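Local coordinates for protein beta-agarase D (Zobellia galactanivorans, PDB 4ASM) that cleaves the beta-1,4 linkages of agarose in a random, endo-acting manner with retention of the anomeric configuration, as a secreted glycoside hydrolase of family 16, at residues A[41-46]-A[78-83]; A[91-96]-A[121-126]; A[263-268]-A[284-289]; A[248-253]-A[300-305]; A[219-224]-A[236-241]. One frame throughout, in Å; residues are numbered along the deposited sequence.

In the fold
Contacts 1 and 2 lie on the opposite side of the family 16 catalytic domain's centre from contacts 3 and 4. Contacts 1 and 2 touch, His83 NE2 lying 2.7 Å from Ser96 OG; segment 78-83 starts on strand 77-79, a sheet neighbour of strand 112-125, which supplies half of contact 2. There the Leu91 side chain is about 8 Å from the bound calcium ion. Contact 3 is nested in the loop that contact 4 closes, and Pro264 CG lies 3.7 Å from Val302 CG1. Contact 5 touches contact 4 through Arg253 NE and Met241 O, 2.7 Å apart, and its Ile223 side chain is about 8 Å from that of Glu165, the probable proton donor.

Contact 1 of 5, residues A[41-46]-A[78-83]; sequences PTNNVV and KWMQNH
Gln81 carries most of the direct packing, laying its aliphatic part against the 41-46 loop. Its CB rests 3.4 Å from Asn43 O, while Val45 CG2 sits 3.8 Å from Gln81 CG, the two side chains meeting at a slant. A bend at chi2 (61°) folds the Gln81 chain, with the amide carbon CD also near Val45 CG2 and NE2 hydrogen-bonded to Asn58 O. Further along, Pro41 CB comes within 3.4 Å of Asn82 O, and the methyl CE of the extended Met80 side chain lies beside Asn43 OD1.

The clear polar links across the contact run through water. One water accepts from Thr42 N (3.0 Å) and donates to Gln81 O; a second accepts from Asn82 N and donates to Asn43 OD1; a third donates both to Asn43 O and to Gln81 OE1, 2.6 Å away.

Each segment also has bonds of its own. Thr42 OG1 accepts from Asn44 N at 3.1 Å, and His83 N bonds back to Met80 O. The result is a water-bridged surface meeting of an ST turn with a type I beta turn, Met80 to His83, whose residues begin a run that by similarity binds substrate.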
# COMPACT_ATOMS: atom_id res chain seq x y z
N PRO A 41 13.93 16.44 -10.59
CA PRO A 41 14.40 15.83 -9.36
C PRO A 41 15.49 16.66 -8.71
O PRO A 41 16.27 17.33 -9.41
CB PRO A 41 14.97 14.47 -9.82
CG PRO A 41 15.29 14.67 -11.27
CD PRO A 41 14.24 15.59 -11.76
N THR A 42 15.55 16.63 -7.38
CA THR A 42 16.52 17.39 -6.60
C THR A 42 16.89 16.63 -5.33
O THR A 42 16.03 15.93 -4.76
CB THR A 42 15.96 18.81 -6.24
OG1 THR A 42 16.88 19.48 -5.38
CG2 THR A 42 14.60 18.70 -5.54
N ASN A 43 18.14 16.79 -4.89
CA ASN A 43 18.63 16.26 -3.60
C ASN A 43 18.02 16.99 -2.41
O ASN A 43 18.07 16.49 -1.29
CB ASN A 43 20.16 16.41 -3.49
CG ASN A 43 20.95 15.43 -4.36
OD1 ASN A 43 20.60 14.26 -4.49
ND2 ASN A 43 22.05 15.91 -4.94
N ASN A 44 17.49 18.19 -2.63
CA ASN A 44 16.93 18.96 -1.53
C ASN A 44 15.55 18.45 -1.16
O ASN A 44 14.81 17.97 -2.02
CB ASN A 44 16.86 20.44 -1.89
CG ASN A 44 18.21 21.01 -2.25
OD1 ASN A 44 19.21 20.71 -1.60
ND2 ASN A 44 18.25 21.80 -3.31
N VAL A 45 15.21 18.57 0.12
CA VAL A 45 13.84 18.30 0.57
C VAL A 45 13.00 19.51 0.19
O VAL A 45 13.24 20.62 0.68
CB VAL A 45 13.76 18.10 2.09
CG1 VAL A 45 12.29 17.85 2.50
CG2 VAL A 45 14.64 16.95 2.51
N VAL A 46 12.05 19.29 -0.71
CA VAL A 46 11.23 20.37 -1.23
C VAL A 46 9.76 19.95 -1.38
O VAL A 46 9.44 18.75 -1.49
CB VAL A 46 11.74 20.87 -2.62
CG1 VAL A 46 13.17 21.39 -2.56
CG2 VAL A 46 11.61 19.76 -3.67
N LYS A 78 17.19 2.64 1.00
CA LYS A 78 17.52 4.01 1.44
C LYS A 78 16.73 4.99 0.60
O LYS A 78 17.03 5.20 -0.58
CB LYS A 78 19.01 4.31 1.37
CG LYS A 78 19.33 5.68 2.03
CD LYS A 78 20.58 6.33 1.47
CE LYS A 78 20.35 6.92 0.07
NZ LYS A 78 21.50 7.78 -0.37
N TRP A 79 15.71 5.60 1.19
CA TRP A 79 14.95 6.59 0.46
C TRP A 79 15.80 7.83 0.16
O TRP A 79 16.60 8.27 1.00
CB TRP A 79 13.67 6.96 1.20
CG TRP A 79 12.66 5.88 1.20
CD1 TRP A 79 12.32 5.06 0.16
CD2 TRP A 79 11.83 5.52 2.29
NE1 TRP A 79 11.32 4.18 0.55
CE2 TRP A 79 11.01 4.45 1.86
CE3 TRP A 79 11.70 6.00 3.60
CZ2 TRP A 79 10.07 3.85 2.70
CZ3 TRP A 79 10.77 5.41 4.43
CH2 TRP A 79 9.96 4.35 3.97
N MET A 80 15.65 8.34 -1.06
CA MET A 80 16.49 9.41 -1.56
C MET A 80 15.64 10.49 -2.22
O MET A 80 14.77 10.21 -3.06
CB MET A 80 17.52 8.87 -2.56
CG MET A 80 18.70 9.82 -2.72
SD MET A 80 19.95 9.10 -3.74
CE MET A 80 21.01 10.51 -3.90
N GLN A 81 15.90 11.74 -1.85
CA GLN A 81 15.11 12.86 -2.34
C GLN A 81 15.09 12.92 -3.86
O GLN A 81 14.05 13.22 -4.45
CB GLN A 81 15.62 14.19 -1.77
CG GLN A 81 14.95 14.64 -0.46
CD GLN A 81 15.16 13.65 0.69
OE1 GLN A 81 16.20 13.66 1.35
NE2 GLN A 81 14.17 12.78 0.92
N ASN A 82 16.24 12.66 -4.50
CA ASN A 82 16.33 12.89 -5.94
C ASN A 82 15.80 11.75 -6.81
O ASN A 82 15.97 11.78 -8.04
CB ASN A 82 17.75 13.32 -6.38
CG ASN A 82 18.73 12.18 -6.38
OD1 ASN A 82 18.41 11.05 -5.99
ND2 ASN A 82 19.95 12.46 -6.82
N HIS A 83 15.17 10.76 -6.18
CA HIS A 83 14.53 9.64 -6.90
C HIS A 83 13.03 9.86 -7.09
O HIS A 83 12.25 8.91 -7.14
CB HIS A 83 14.84 8.30 -6.20
CG HIS A 83 16.20 7.77 -6.50
ND1 HIS A 83 17.32 8.58 -6.56
CD2 HIS A 83 16.61 6.52 -6.83
CE1 HIS A 83 18.37 7.83 -6.88
NE2 HIS A 83 17.96 6.59 -7.05
O HOH W 1 13.23 15.08 -6.27
O HOH W 2 18.86 13.06 -3.17
O HOH W 3 17.99 15.61 1.29

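Contact 2 of 5, residues A[91-96]-A[121-126]; sequences LNIWAS and GCITNK
In the beta-sandwich of family 16 glycoside hydrolases, this contact joins two antiparallel strands, 90-96 and 112-125, where they draw apart. Across it runs a single hydrogen bond, Gly121 N to Trp94 O, 3.2 Å long and bent (139° at the hydrogen), though the donor sits close to the line of the carbonyl bond. The axes of the two short segments come no closer than 8.7 Å, and side chains do the bridging.

Ile93 spans the junction with both branches. Its CG2 presses on the backbone of Gly121, 3.4 Å from Gly121 O, where a side chain on that glycine would collide with it; its other branch takes CD1 to 4.0 Å from Ile123 CG2, the two isoleucines meeting at an angle. Ile123 holds CG1 between its backbone N and carbonyl carbon (chi1 71°) and then runs straight on, which carries CD1 to the leucine. Leu91 CD2 and Ile123 CD1 meet tip to tip at 3.6 Å. The other leucine methyl is hardly farther off.

Ile323 of strand 320-326 covers both Leu91 and Ile93, whereas Trp56 and Val84 pack on Ile123. Strand 90-96 itself lies between strands 84-87 and 350-362: Asn92 and Trp94 form backbone bonds to Ala85 and His83, Leu91 and Ile93 to Val353 and Leu351.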
# COMPACT_ATOMS: atom_id res chain seq x y z
N LEU A 91 3.85 11.12 -12.24
CA LEU A 91 4.83 11.02 -11.17
C LEU A 91 5.78 9.86 -11.49
O LEU A 91 5.32 8.76 -11.86
CB LEU A 91 4.10 10.74 -9.85
CG LEU A 91 4.94 10.40 -8.62
CD1 LEU A 91 5.76 11.61 -8.10
CD2 LEU A 91 4.06 9.81 -7.52
N ASN A 92 7.08 10.10 -11.35
CA ASN A 92 8.11 9.08 -11.53
C ASN A 92 8.76 8.87 -10.17
O ASN A 92 9.25 9.82 -9.56
CB ASN A 92 9.21 9.57 -12.49
CG ASN A 92 8.77 9.62 -13.97
OD1 ASN A 92 9.40 8.98 -14.81
ND2 ASN A 92 7.74 10.40 -14.29
N ILE A 93 8.77 7.62 -9.68
CA ILE A 93 9.51 7.28 -8.47
C ILE A 93 10.31 6.03 -8.80
O ILE A 93 9.72 5.01 -9.16
CB ILE A 93 8.57 7.04 -7.26
CG1 ILE A 93 7.99 8.37 -6.81
CG2 ILE A 93 9.34 6.43 -6.07
CD1 ILE A 93 7.02 8.28 -5.63
N TRP A 94 11.63 6.10 -8.70
CA TRP A 94 12.44 4.98 -9.15
C TRP A 94 13.42 4.49 -8.11
O TRP A 94 13.52 5.05 -7.01
CB TRP A 94 13.17 5.33 -10.45
CG TRP A 94 14.16 6.44 -10.37
CD1 TRP A 94 15.51 6.30 -10.23
CD2 TRP A 94 13.90 7.84 -10.49
NE1 TRP A 94 16.12 7.55 -10.25
CE2 TRP A 94 15.15 8.50 -10.40
CE3 TRP A 94 12.73 8.60 -10.66
CZ2 TRP A 94 15.26 9.89 -10.46
CZ3 TRP A 94 12.84 10.00 -10.71
CH2 TRP A 94 14.11 10.62 -10.61
N ALA A 95 14.11 3.41 -8.48
CA ALA A 95 15.13 2.81 -7.65
C ALA A 95 16.42 2.73 -8.43
O ALA A 95 16.40 2.63 -9.67
CB ALA A 95 14.68 1.42 -7.24
N SER A 96 17.54 2.74 -7.70
CA SER A 96 18.86 2.54 -8.30
C SER A 96 19.79 1.98 -7.24
O SER A 96 19.44 1.93 -6.06
CB SER A 96 19.42 3.87 -8.83
OG SER A 96 19.77 4.73 -7.74
N GLY A 121 12.73 6.37 -4.26
CA GLY A 121 11.99 7.58 -3.89
C GLY A 121 10.83 7.32 -2.93
O GLY A 121 10.31 6.20 -2.85
N CYS A 122 10.42 8.37 -2.23
CA CYS A 122 9.31 8.31 -1.30
C CYS A 122 8.75 9.71 -1.20
O CYS A 122 9.52 10.66 -1.01
CB CYS A 122 9.80 7.85 0.08
SG CYS A 122 8.47 7.57 1.28
N ILE A 123 7.43 9.85 -1.33
CA ILE A 123 6.79 11.15 -1.21
C ILE A 123 5.62 11.09 -0.26
O ILE A 123 5.02 10.03 -0.06
CB ILE A 123 6.33 11.72 -2.58
CG1 ILE A 123 5.13 10.94 -3.12
CG2 ILE A 123 7.49 11.71 -3.57
CD1 ILE A 123 4.59 11.52 -4.44
N THR A 124 5.26 12.26 0.28
CA THR A 124 4.10 12.43 1.15
C THR A 124 3.23 13.59 0.63
O THR A 124 3.77 14.64 0.27
CB THR A 124 4.58 12.80 2.55
OG1 THR A 124 5.45 11.78 3.06
CG2 THR A 124 3.41 12.95 3.50
N ASN A 125 1.92 13.38 0.58
CA ASN A 125 0.96 14.42 0.21
C ASN A 125 0.75 15.40 1.35
O ASN A 125 0.75 15.00 2.53
CB ASN A 125 -0.36 13.74 -0.24
CG ASN A 125 -1.26 14.64 -1.06
OD1 ASN A 125 -1.61 14.33 -2.21
ND2 ASN A 125 -1.69 15.72 -0.47
N LYS A 126 0.60 16.68 1.02
CA LYS A 126 0.47 17.71 2.07
C LYS A 126 -0.94 17.79 2.66
O LYS A 126 -1.15 18.51 3.64
CB LYS A 126 0.88 19.07 1.51
CG LYS A 126 2.32 19.06 1.06
CD LYS A 126 3.20 19.73 2.06
CE LYS A 126 3.45 21.15 1.67
NZ LYS A 126 4.27 21.79 2.72

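Contact 3 of 5, residues A[263-268]-A[284-289]; sequences YPAGVT and KMNIAS
Tyr263 and Asn286 form the tight part of this contact, an antiparallel hydrogen-bonded pair gripped twice through the backbone: Tyr263 N to Asn286 O at 3.1 Å, Asn286 N to Tyr263 O at 2.8 Å. With chi1 at 65°, the tyrosine lays its ring over its partner, Asn286 CB touching one face 3.3 Å from Tyr263 CZ. The amide stands almost upright to the ring (planes 81° apart), and its ND2 donates to Tyr263 OH at 3.2 Å. A leucine in place of Tyr263 would probably leave the Asn286 amide without that acceptor and freer to turn. Beneath Pro264, the twice-bent Met285 side chain brings CE to 3.6 Å from Tyr263 C. The firm part extends to Ala265, whose N donates almost straight to Lys284 O (2.9 Å) and whose CB packs 3.4 Å from Asn286 OD1 and against the extended lysine.

Towards solvent the grip slackens into water bridges: one water joins Tyr263 OH, 2.6 Å away, to Ile287 O, another Gly266 N to Lys284 O.

Strands 259-264 and 282-288 thus pair beside helix 291-297, with Lys297 against the Tyr263 side chain and Ala294 against Ala288, while Ile300 and Val302 of the following loop pack on Pro264.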
# COMPACT_ATOMS: atom_id res chain seq x y z
N TYR A 263 -13.99 -15.37 7.27
CA TYR A 263 -13.71 -14.73 8.56
C TYR A 263 -12.65 -15.58 9.29
O TYR A 263 -12.43 -16.76 8.95
CB TYR A 263 -15.01 -14.58 9.39
CG TYR A 263 -15.59 -15.91 9.77
CD1 TYR A 263 -16.45 -16.60 8.89
CD2 TYR A 263 -15.26 -16.52 10.97
CE1 TYR A 263 -16.94 -17.85 9.21
CE2 TYR A 263 -15.75 -17.77 11.31
CZ TYR A 263 -16.60 -18.42 10.42
OH TYR A 263 -17.09 -19.69 10.72
N PRO A 264 -11.95 -14.99 10.27
CA PRO A 264 -10.88 -15.71 10.97
C PRO A 264 -11.36 -16.96 11.72
O PRO A 264 -12.35 -16.90 12.48
CB PRO A 264 -10.32 -14.66 11.94
CG PRO A 264 -10.71 -13.33 11.33
CD PRO A 264 -12.07 -13.59 10.71
N ALA A 265 -10.66 -18.06 11.49
CA ALA A 265 -10.96 -19.33 12.16
C ALA A 265 -10.42 -19.37 13.58
O ALA A 265 -10.97 -20.05 14.44
CB ALA A 265 -10.43 -20.50 11.36
N GLY A 266 -9.31 -18.68 13.85
CA GLY A 266 -8.76 -18.70 15.19
C GLY A 266 -7.52 -17.87 15.39
O GLY A 266 -6.75 -17.62 14.45
N VAL A 267 -7.36 -17.44 16.64
CA VAL A 267 -6.15 -16.80 17.11
C VAL A 267 -5.89 -17.32 18.50
O VAL A 267 -6.81 -17.79 19.19
CB VAL A 267 -6.25 -15.25 17.16
CG1 VAL A 267 -6.34 -14.66 15.76
CG2 VAL A 267 -7.42 -14.77 18.06
N THR A 268 -4.65 -17.20 18.90
CA THR A 268 -4.15 -17.69 20.16
C THR A 268 -4.64 -16.79 21.33
O THR A 268 -4.82 -17.26 22.47
CB THR A 268 -2.65 -17.70 19.97
OG1 THR A 268 -2.10 -18.99 20.22
CG2 THR A 268 -1.97 -16.58 20.65
N LYS A 284 -5.61 -18.86 8.89
CA LYS A 284 -6.71 -19.81 8.69
C LYS A 284 -8.05 -19.09 8.73
O LYS A 284 -8.36 -18.35 9.68
CB LYS A 284 -6.67 -20.93 9.75
CG LYS A 284 -7.65 -22.05 9.47
CD LYS A 284 -7.58 -23.11 10.55
CE LYS A 284 -8.63 -24.20 10.30
NZ LYS A 284 -8.57 -25.20 11.41
N MET A 285 -8.84 -19.29 7.67
CA MET A 285 -10.13 -18.61 7.53
C MET A 285 -11.23 -19.64 7.29
O MET A 285 -10.97 -20.70 6.68
CB MET A 285 -10.10 -17.65 6.33
CG MET A 285 -8.95 -16.63 6.38
SD MET A 285 -9.14 -15.41 7.69
CE MET A 285 -10.28 -14.24 6.96
N ASN A 286 -12.42 -19.33 7.78
CA ASN A 286 -13.58 -20.16 7.49
C ASN A 286 -14.45 -19.50 6.42
O ASN A 286 -14.39 -18.30 6.21
CB ASN A 286 -14.42 -20.33 8.76
CG ASN A 286 -13.76 -21.23 9.79
OD1 ASN A 286 -12.86 -22.02 9.48
ND2 ASN A 286 -14.23 -21.12 11.03
N ILE A 287 -15.28 -20.32 5.76
CA ILE A 287 -16.17 -19.88 4.70
C ILE A 287 -17.54 -19.53 5.26
O ILE A 287 -18.10 -20.28 6.08
CB ILE A 287 -16.32 -21.00 3.64
CG1 ILE A 287 -14.98 -21.19 2.94
CG2 ILE A 287 -17.43 -20.69 2.61
CD1 ILE A 287 -14.93 -22.43 2.10
N ALA A 288 -18.06 -18.39 4.81
CA ALA A 288 -19.42 -17.98 5.12
C ALA A 288 -20.22 -17.80 3.83
O ALA A 288 -19.70 -17.97 2.73
CB ALA A 288 -19.43 -16.69 5.96
N SER A 289 -21.51 -17.48 3.96
CA SER A 289 -22.34 -17.40 2.78
C SER A 289 -22.76 -15.98 2.36
O SER A 289 -23.48 -15.82 1.37
CB SER A 289 -23.57 -18.26 2.97
OG SER A 289 -24.30 -17.78 4.06
O HOH W 4 -18.03 -21.05 8.72
O HOH W 5 -7.67 -16.87 11.99

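Contact 4 of 5, residues A[248-253]-A[300-305]; sequences DAVQTR and ISVIDP
Val302 sets its side chain against the backbone at the start of strand 249-253. Its CB makes only a distant approach, 4.2 Å from the Val250 methyl CG2. Of the two branches, CG1 stands opposite the carbonyl carbon (chi1 -66°) and fits into a corner, 3.7 Å from Asp248 C and equally far from Val250 CG2, the two valines crossing at a slant. The other methyl, CG2, is held between the backbone N and the carbonyl carbon of its own residue and lies against the Ala249 backbone, 3.6 Å from Ala249 O. Cutting this side chain back to an alanine would probably open a gap beside the Ala249 backbone and deprive Val250 CG2 of its contact with the CG1 methyl.

The loop that delivers Val302 is shaped by an ST motif. Ser301 OG accepts from Asp304 N at 2.9 Å in an almost straight line (175°), and also from Ile303 N in a more bent bond (141°), so one hydroxyl oxygen gathers two backbone amides and curls the chain just beyond the valine. On the near side of Ser301 the contact becomes very close: Asp248 CB lies 3.1 Å from Ile300 O.

Backbone bonding between Val302 and Asn247 moors the loop just ahead of the strand, and Ser298 OG, bonded to both Asp248 O and Ile300 N, ties the two segments indirectly. Strand 249-253 runs between strands 240-246 and 259-264, with Ala294 and Lys295 of helix 291-297 against Ala249.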
# COMPACT_ATOMS: atom_id res chain seq x y z
N ASP A 248 -14.88 -7.66 11.31
CA ASP A 248 -14.42 -9.00 11.68
C ASP A 248 -14.65 -10.03 10.57
O ASP A 248 -14.55 -11.23 10.80
CB ASP A 248 -15.03 -9.49 13.01
CG ASP A 248 -16.54 -9.43 13.02
OD1 ASP A 248 -17.16 -9.09 12.00
OD2 ASP A 248 -17.12 -9.71 14.10
N ALA A 249 -14.93 -9.52 9.37
CA ALA A 249 -15.26 -10.35 8.21
C ALA A 249 -14.67 -9.78 6.95
O ALA A 249 -14.36 -8.58 6.86
CB ALA A 249 -16.78 -10.45 8.07
N VAL A 250 -14.54 -10.65 5.95
CA VAL A 250 -13.88 -10.30 4.71
C VAL A 250 -14.72 -10.85 3.56
O VAL A 250 -15.33 -11.92 3.67
CB VAL A 250 -12.48 -10.97 4.65
CG1 VAL A 250 -11.77 -10.64 3.39
CG2 VAL A 250 -11.63 -10.52 5.85
N GLN A 251 -14.75 -10.12 2.45
CA GLN A 251 -15.22 -10.71 1.19
C GLN A 251 -14.22 -10.35 0.12
O GLN A 251 -13.70 -9.23 0.11
CB GLN A 251 -16.65 -10.28 0.83
CG GLN A 251 -16.82 -8.92 0.22
CD GLN A 251 -18.26 -8.72 -0.23
OE1 GLN A 251 -18.57 -8.52 -1.41
NE2 GLN A 251 -19.16 -8.77 0.73
N THR A 252 -13.88 -11.32 -0.72
CA THR A 252 -12.92 -11.03 -1.80
C THR A 252 -13.25 -11.77 -3.07
O THR A 252 -13.84 -12.86 -3.05
CB THR A 252 -11.40 -10.97 -1.33
OG1 THR A 252 -10.46 -11.48 -2.29
CG2 THR A 252 -11.21 -11.46 0.07
N ARG A 253 -12.98 -11.10 -4.19
CA ARG A 253 -13.19 -11.74 -5.50
C ARG A 253 -12.07 -12.71 -5.75
O ARG A 253 -10.90 -12.34 -5.76
CB ARG A 253 -13.23 -10.70 -6.61
CG ARG A 253 -14.54 -10.00 -6.70
CD ARG A 253 -14.68 -9.33 -8.07
NE ARG A 253 -15.77 -8.37 -8.04
CZ ARG A 253 -17.01 -8.63 -8.42
NH1 ARG A 253 -17.34 -9.83 -8.87
NH2 ARG A 253 -17.92 -7.66 -8.36
N ILE A 300 -13.42 -12.46 15.81
CA ILE A 300 -12.03 -12.03 15.73
C ILE A 300 -11.96 -10.87 14.76
O ILE A 300 -12.43 -10.96 13.63
CB ILE A 300 -11.12 -13.17 15.23
CG1 ILE A 300 -11.13 -14.32 16.23
CG2 ILE A 300 -9.69 -12.65 14.96
CD1 ILE A 300 -10.60 -15.63 15.69
N SER A 301 -11.36 -9.76 15.19
CA SER A 301 -11.23 -8.61 14.30
C SER A 301 -10.31 -8.89 13.12
O SER A 301 -9.30 -9.57 13.27
CB SER A 301 -10.69 -7.42 15.10
OG SER A 301 -10.49 -6.29 14.25
N VAL A 302 -10.69 -8.35 11.96
CA VAL A 302 -9.81 -8.39 10.79
C VAL A 302 -9.07 -7.06 10.64
O VAL A 302 -8.25 -6.90 9.75
CB VAL A 302 -10.57 -8.74 9.48
CG1 VAL A 302 -11.10 -10.17 9.54
CG2 VAL A 302 -11.69 -7.76 9.18
N ILE A 303 -9.37 -6.11 11.53
CA ILE A 303 -8.66 -4.82 11.58
C ILE A 303 -7.49 -4.90 12.57
O ILE A 303 -6.35 -4.66 12.20
CB ILE A 303 -9.61 -3.64 11.97
CG1 ILE A 303 -10.81 -3.52 11.01
CG2 ILE A 303 -8.83 -2.31 12.07
CD1 ILE A 303 -10.47 -3.37 9.53
N ASP A 304 -7.79 -5.27 13.82
CA ASP A 304 -6.83 -5.26 14.92
C ASP A 304 -7.13 -6.46 15.83
O ASP A 304 -7.68 -6.29 16.93
CB ASP A 304 -6.99 -3.93 15.68
CG ASP A 304 -5.97 -3.74 16.78
OD1 ASP A 304 -4.97 -4.48 16.79
OD2 ASP A 304 -6.19 -2.82 17.61
N PRO A 305 -6.81 -7.69 15.37
CA PRO A 305 -7.19 -8.89 16.12
C PRO A 305 -6.55 -8.97 17.49
O PRO A 305 -7.11 -9.63 18.38
CB PRO A 305 -6.69 -10.06 15.24
CG PRO A 305 -5.66 -9.45 14.32
CD PRO A 305 -6.13 -8.02 14.10

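Contact 5 of 5, residues A[219-224]-A[236-241]; sequences KTIRIG and FVDGQM
Two similar torsions set the side chains of Arg222 and Asp238: each CG stands opposite its own carbonyl carbon, at chi1 -71° and -70°. For the aspartate this swings the carboxylate back to the neighbouring strand, where OD1 accepts from the backbone N of Arg222 at 2.8 Å, met nearly along the C-O bond. For the arginine a further bend at chi3 lowers the guanidinium onto the turn, one face over Gly239 N and with Arg222 NH2 3.4 Å from Gly239 CA. The charge of Arg222 is answered by Glu136, whose OE2 forms a salt bridge with NH1.

The setting is the beta hairpin of strands 220-229 and 232-237, at the point where the second strand folds away through a type I' turn, Val237 to Gln240. Asp238 N still bonds to Arg222 O (2.7 Å), but Arg222 N donates to the aspartate side chain, not to a main-chain oxygen. A water 2.9 Å from Thr220 O donates to that oxygen and to Asp238 OD2. A side chain on Gly239 would strike Arg222 NH2.

Deeper in the hairpin, Gly224 and Phe236 exchange two backbone bonds, Gly224 N to Phe236 O and Phe236 N to Gly224 O, each 3.0 Å. Between these pairs Ile223 and Val237 lie side by side, Ile223 CD1 4.2 Å from Val237 CG2, with Val139 and Ile183 packing on Ile223.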
# COMPACT_ATOMS: atom_id res chain seq x y z
N LYS A 219 2.12 -3.49 -16.07
CA LYS A 219 0.71 -3.20 -16.40
C LYS A 219 0.31 -1.88 -15.77
O LYS A 219 0.74 -1.57 -14.64
CB LYS A 219 -0.22 -4.31 -15.87
CG LYS A 219 -0.07 -5.63 -16.59
CD LYS A 219 -1.10 -6.64 -16.09
CE LYS A 219 -1.66 -7.48 -17.23
NZ LYS A 219 -2.79 -6.76 -17.90
N THR A 220 -0.49 -1.09 -16.48
CA THR A 220 -1.10 0.05 -15.83
C THR A 220 -2.54 -0.25 -15.43
O THR A 220 -3.37 -0.72 -16.23
CB THR A 220 -0.81 1.48 -16.42
OG1 THR A 220 -1.97 2.32 -16.55
CG2 THR A 220 0.16 1.48 -17.54
N ILE A 221 -2.78 -0.02 -14.15
CA ILE A 221 -4.03 -0.37 -13.51
C ILE A 221 -4.58 0.87 -12.81
O ILE A 221 -3.84 1.84 -12.55
CB ILE A 221 -3.84 -1.52 -12.48
CG1 ILE A 221 -2.92 -1.12 -11.33
CG2 ILE A 221 -3.29 -2.80 -13.16
CD1 ILE A 221 -2.93 -2.18 -10.18
N ARG A 222 -5.87 0.85 -12.51
CA ARG A 222 -6.44 1.76 -11.52
C ARG A 222 -6.65 0.98 -10.25
O ARG A 222 -7.20 -0.13 -10.27
CB ARG A 222 -7.79 2.30 -11.99
CG ARG A 222 -7.69 3.26 -13.13
CD ARG A 222 -9.02 3.94 -13.28
NE ARG A 222 -10.06 3.10 -13.87
CZ ARG A 222 -11.28 2.86 -13.35
NH1 ARG A 222 -11.67 3.34 -12.17
NH2 ARG A 222 -12.12 2.12 -14.05
N ILE A 223 -6.20 1.52 -9.13
CA ILE A 223 -6.38 0.82 -7.85
C ILE A 223 -6.74 1.86 -6.78
O ILE A 223 -6.14 2.93 -6.72
CB ILE A 223 -5.14 -0.04 -7.49
CG1 ILE A 223 -5.36 -0.84 -6.19
CG2 ILE A 223 -3.87 0.80 -7.44
CD1 ILE A 223 -4.36 -1.99 -6.05
N GLY A 224 -7.69 1.51 -5.94
CA GLY A 224 -8.17 2.47 -4.94
C GLY A 224 -8.74 1.79 -3.73
O GLY A 224 -9.08 0.61 -3.77
N PHE A 236 -10.61 -1.66 -4.90
CA PHE A 236 -11.05 -1.62 -6.30
C PHE A 236 -9.85 -1.71 -7.21
O PHE A 236 -8.83 -1.05 -6.96
CB PHE A 236 -11.78 -0.29 -6.58
CG PHE A 236 -12.97 -0.06 -5.71
CD1 PHE A 236 -12.80 0.43 -4.41
CD2 PHE A 236 -14.25 -0.35 -6.15
CE1 PHE A 236 -13.89 0.61 -3.56
CE2 PHE A 236 -15.35 -0.16 -5.29
CZ PHE A 236 -15.16 0.33 -4.01
N VAL A 237 -9.96 -2.53 -8.26
CA VAL A 237 -8.94 -2.64 -9.29
C VAL A 237 -9.64 -2.53 -10.63
O VAL A 237 -10.60 -3.27 -10.92
CB VAL A 237 -8.17 -3.98 -9.21
CG1 VAL A 237 -7.14 -4.07 -10.35
CG2 VAL A 237 -7.45 -4.08 -7.88
N ASP A 238 -9.16 -1.59 -11.43
CA ASP A 238 -9.72 -1.33 -12.76
C ASP A 238 -11.25 -1.14 -12.73
O ASP A 238 -11.99 -1.66 -13.59
CB ASP A 238 -9.28 -2.42 -13.74
CG ASP A 238 -7.81 -2.34 -14.07
OD1 ASP A 238 -7.20 -1.27 -13.87
OD2 ASP A 238 -7.24 -3.36 -14.52
N GLY A 239 -11.72 -0.42 -11.73
CA GLY A 239 -13.13 -0.09 -11.63
C GLY A 239 -14.04 -1.13 -11.00
O GLY A 239 -15.24 -0.92 -10.88
N GLN A 240 -13.46 -2.27 -10.62
CA GLN A 240 -14.24 -3.39 -10.08
C GLN A 240 -13.94 -3.50 -8.59
O GLN A 240 -12.78 -3.49 -8.21
CB GLN A 240 -13.83 -4.68 -10.79
CG GLN A 240 -14.58 -5.92 -10.32
CD GLN A 240 -13.97 -7.20 -10.89
OE1 GLN A 240 -12.76 -7.46 -10.79
NE2 GLN A 240 -14.83 -8.03 -11.46
N MET A 241 -14.97 -3.60 -7.76
CA MET A 241 -14.75 -3.87 -6.34
C MET A 241 -14.19 -5.29 -6.21
O MET A 241 -14.77 -6.23 -6.76
CB MET A 241 -16.02 -3.71 -5.52
CG MET A 241 -15.69 -3.64 -4.05
SD MET A 241 -17.10 -3.44 -2.98
CE MET A 241 -17.87 -2.00 -3.65
O HOH W 6 -5.43 -2.67 -16.52
O HOH W 7 -10.21 0.90 -9.51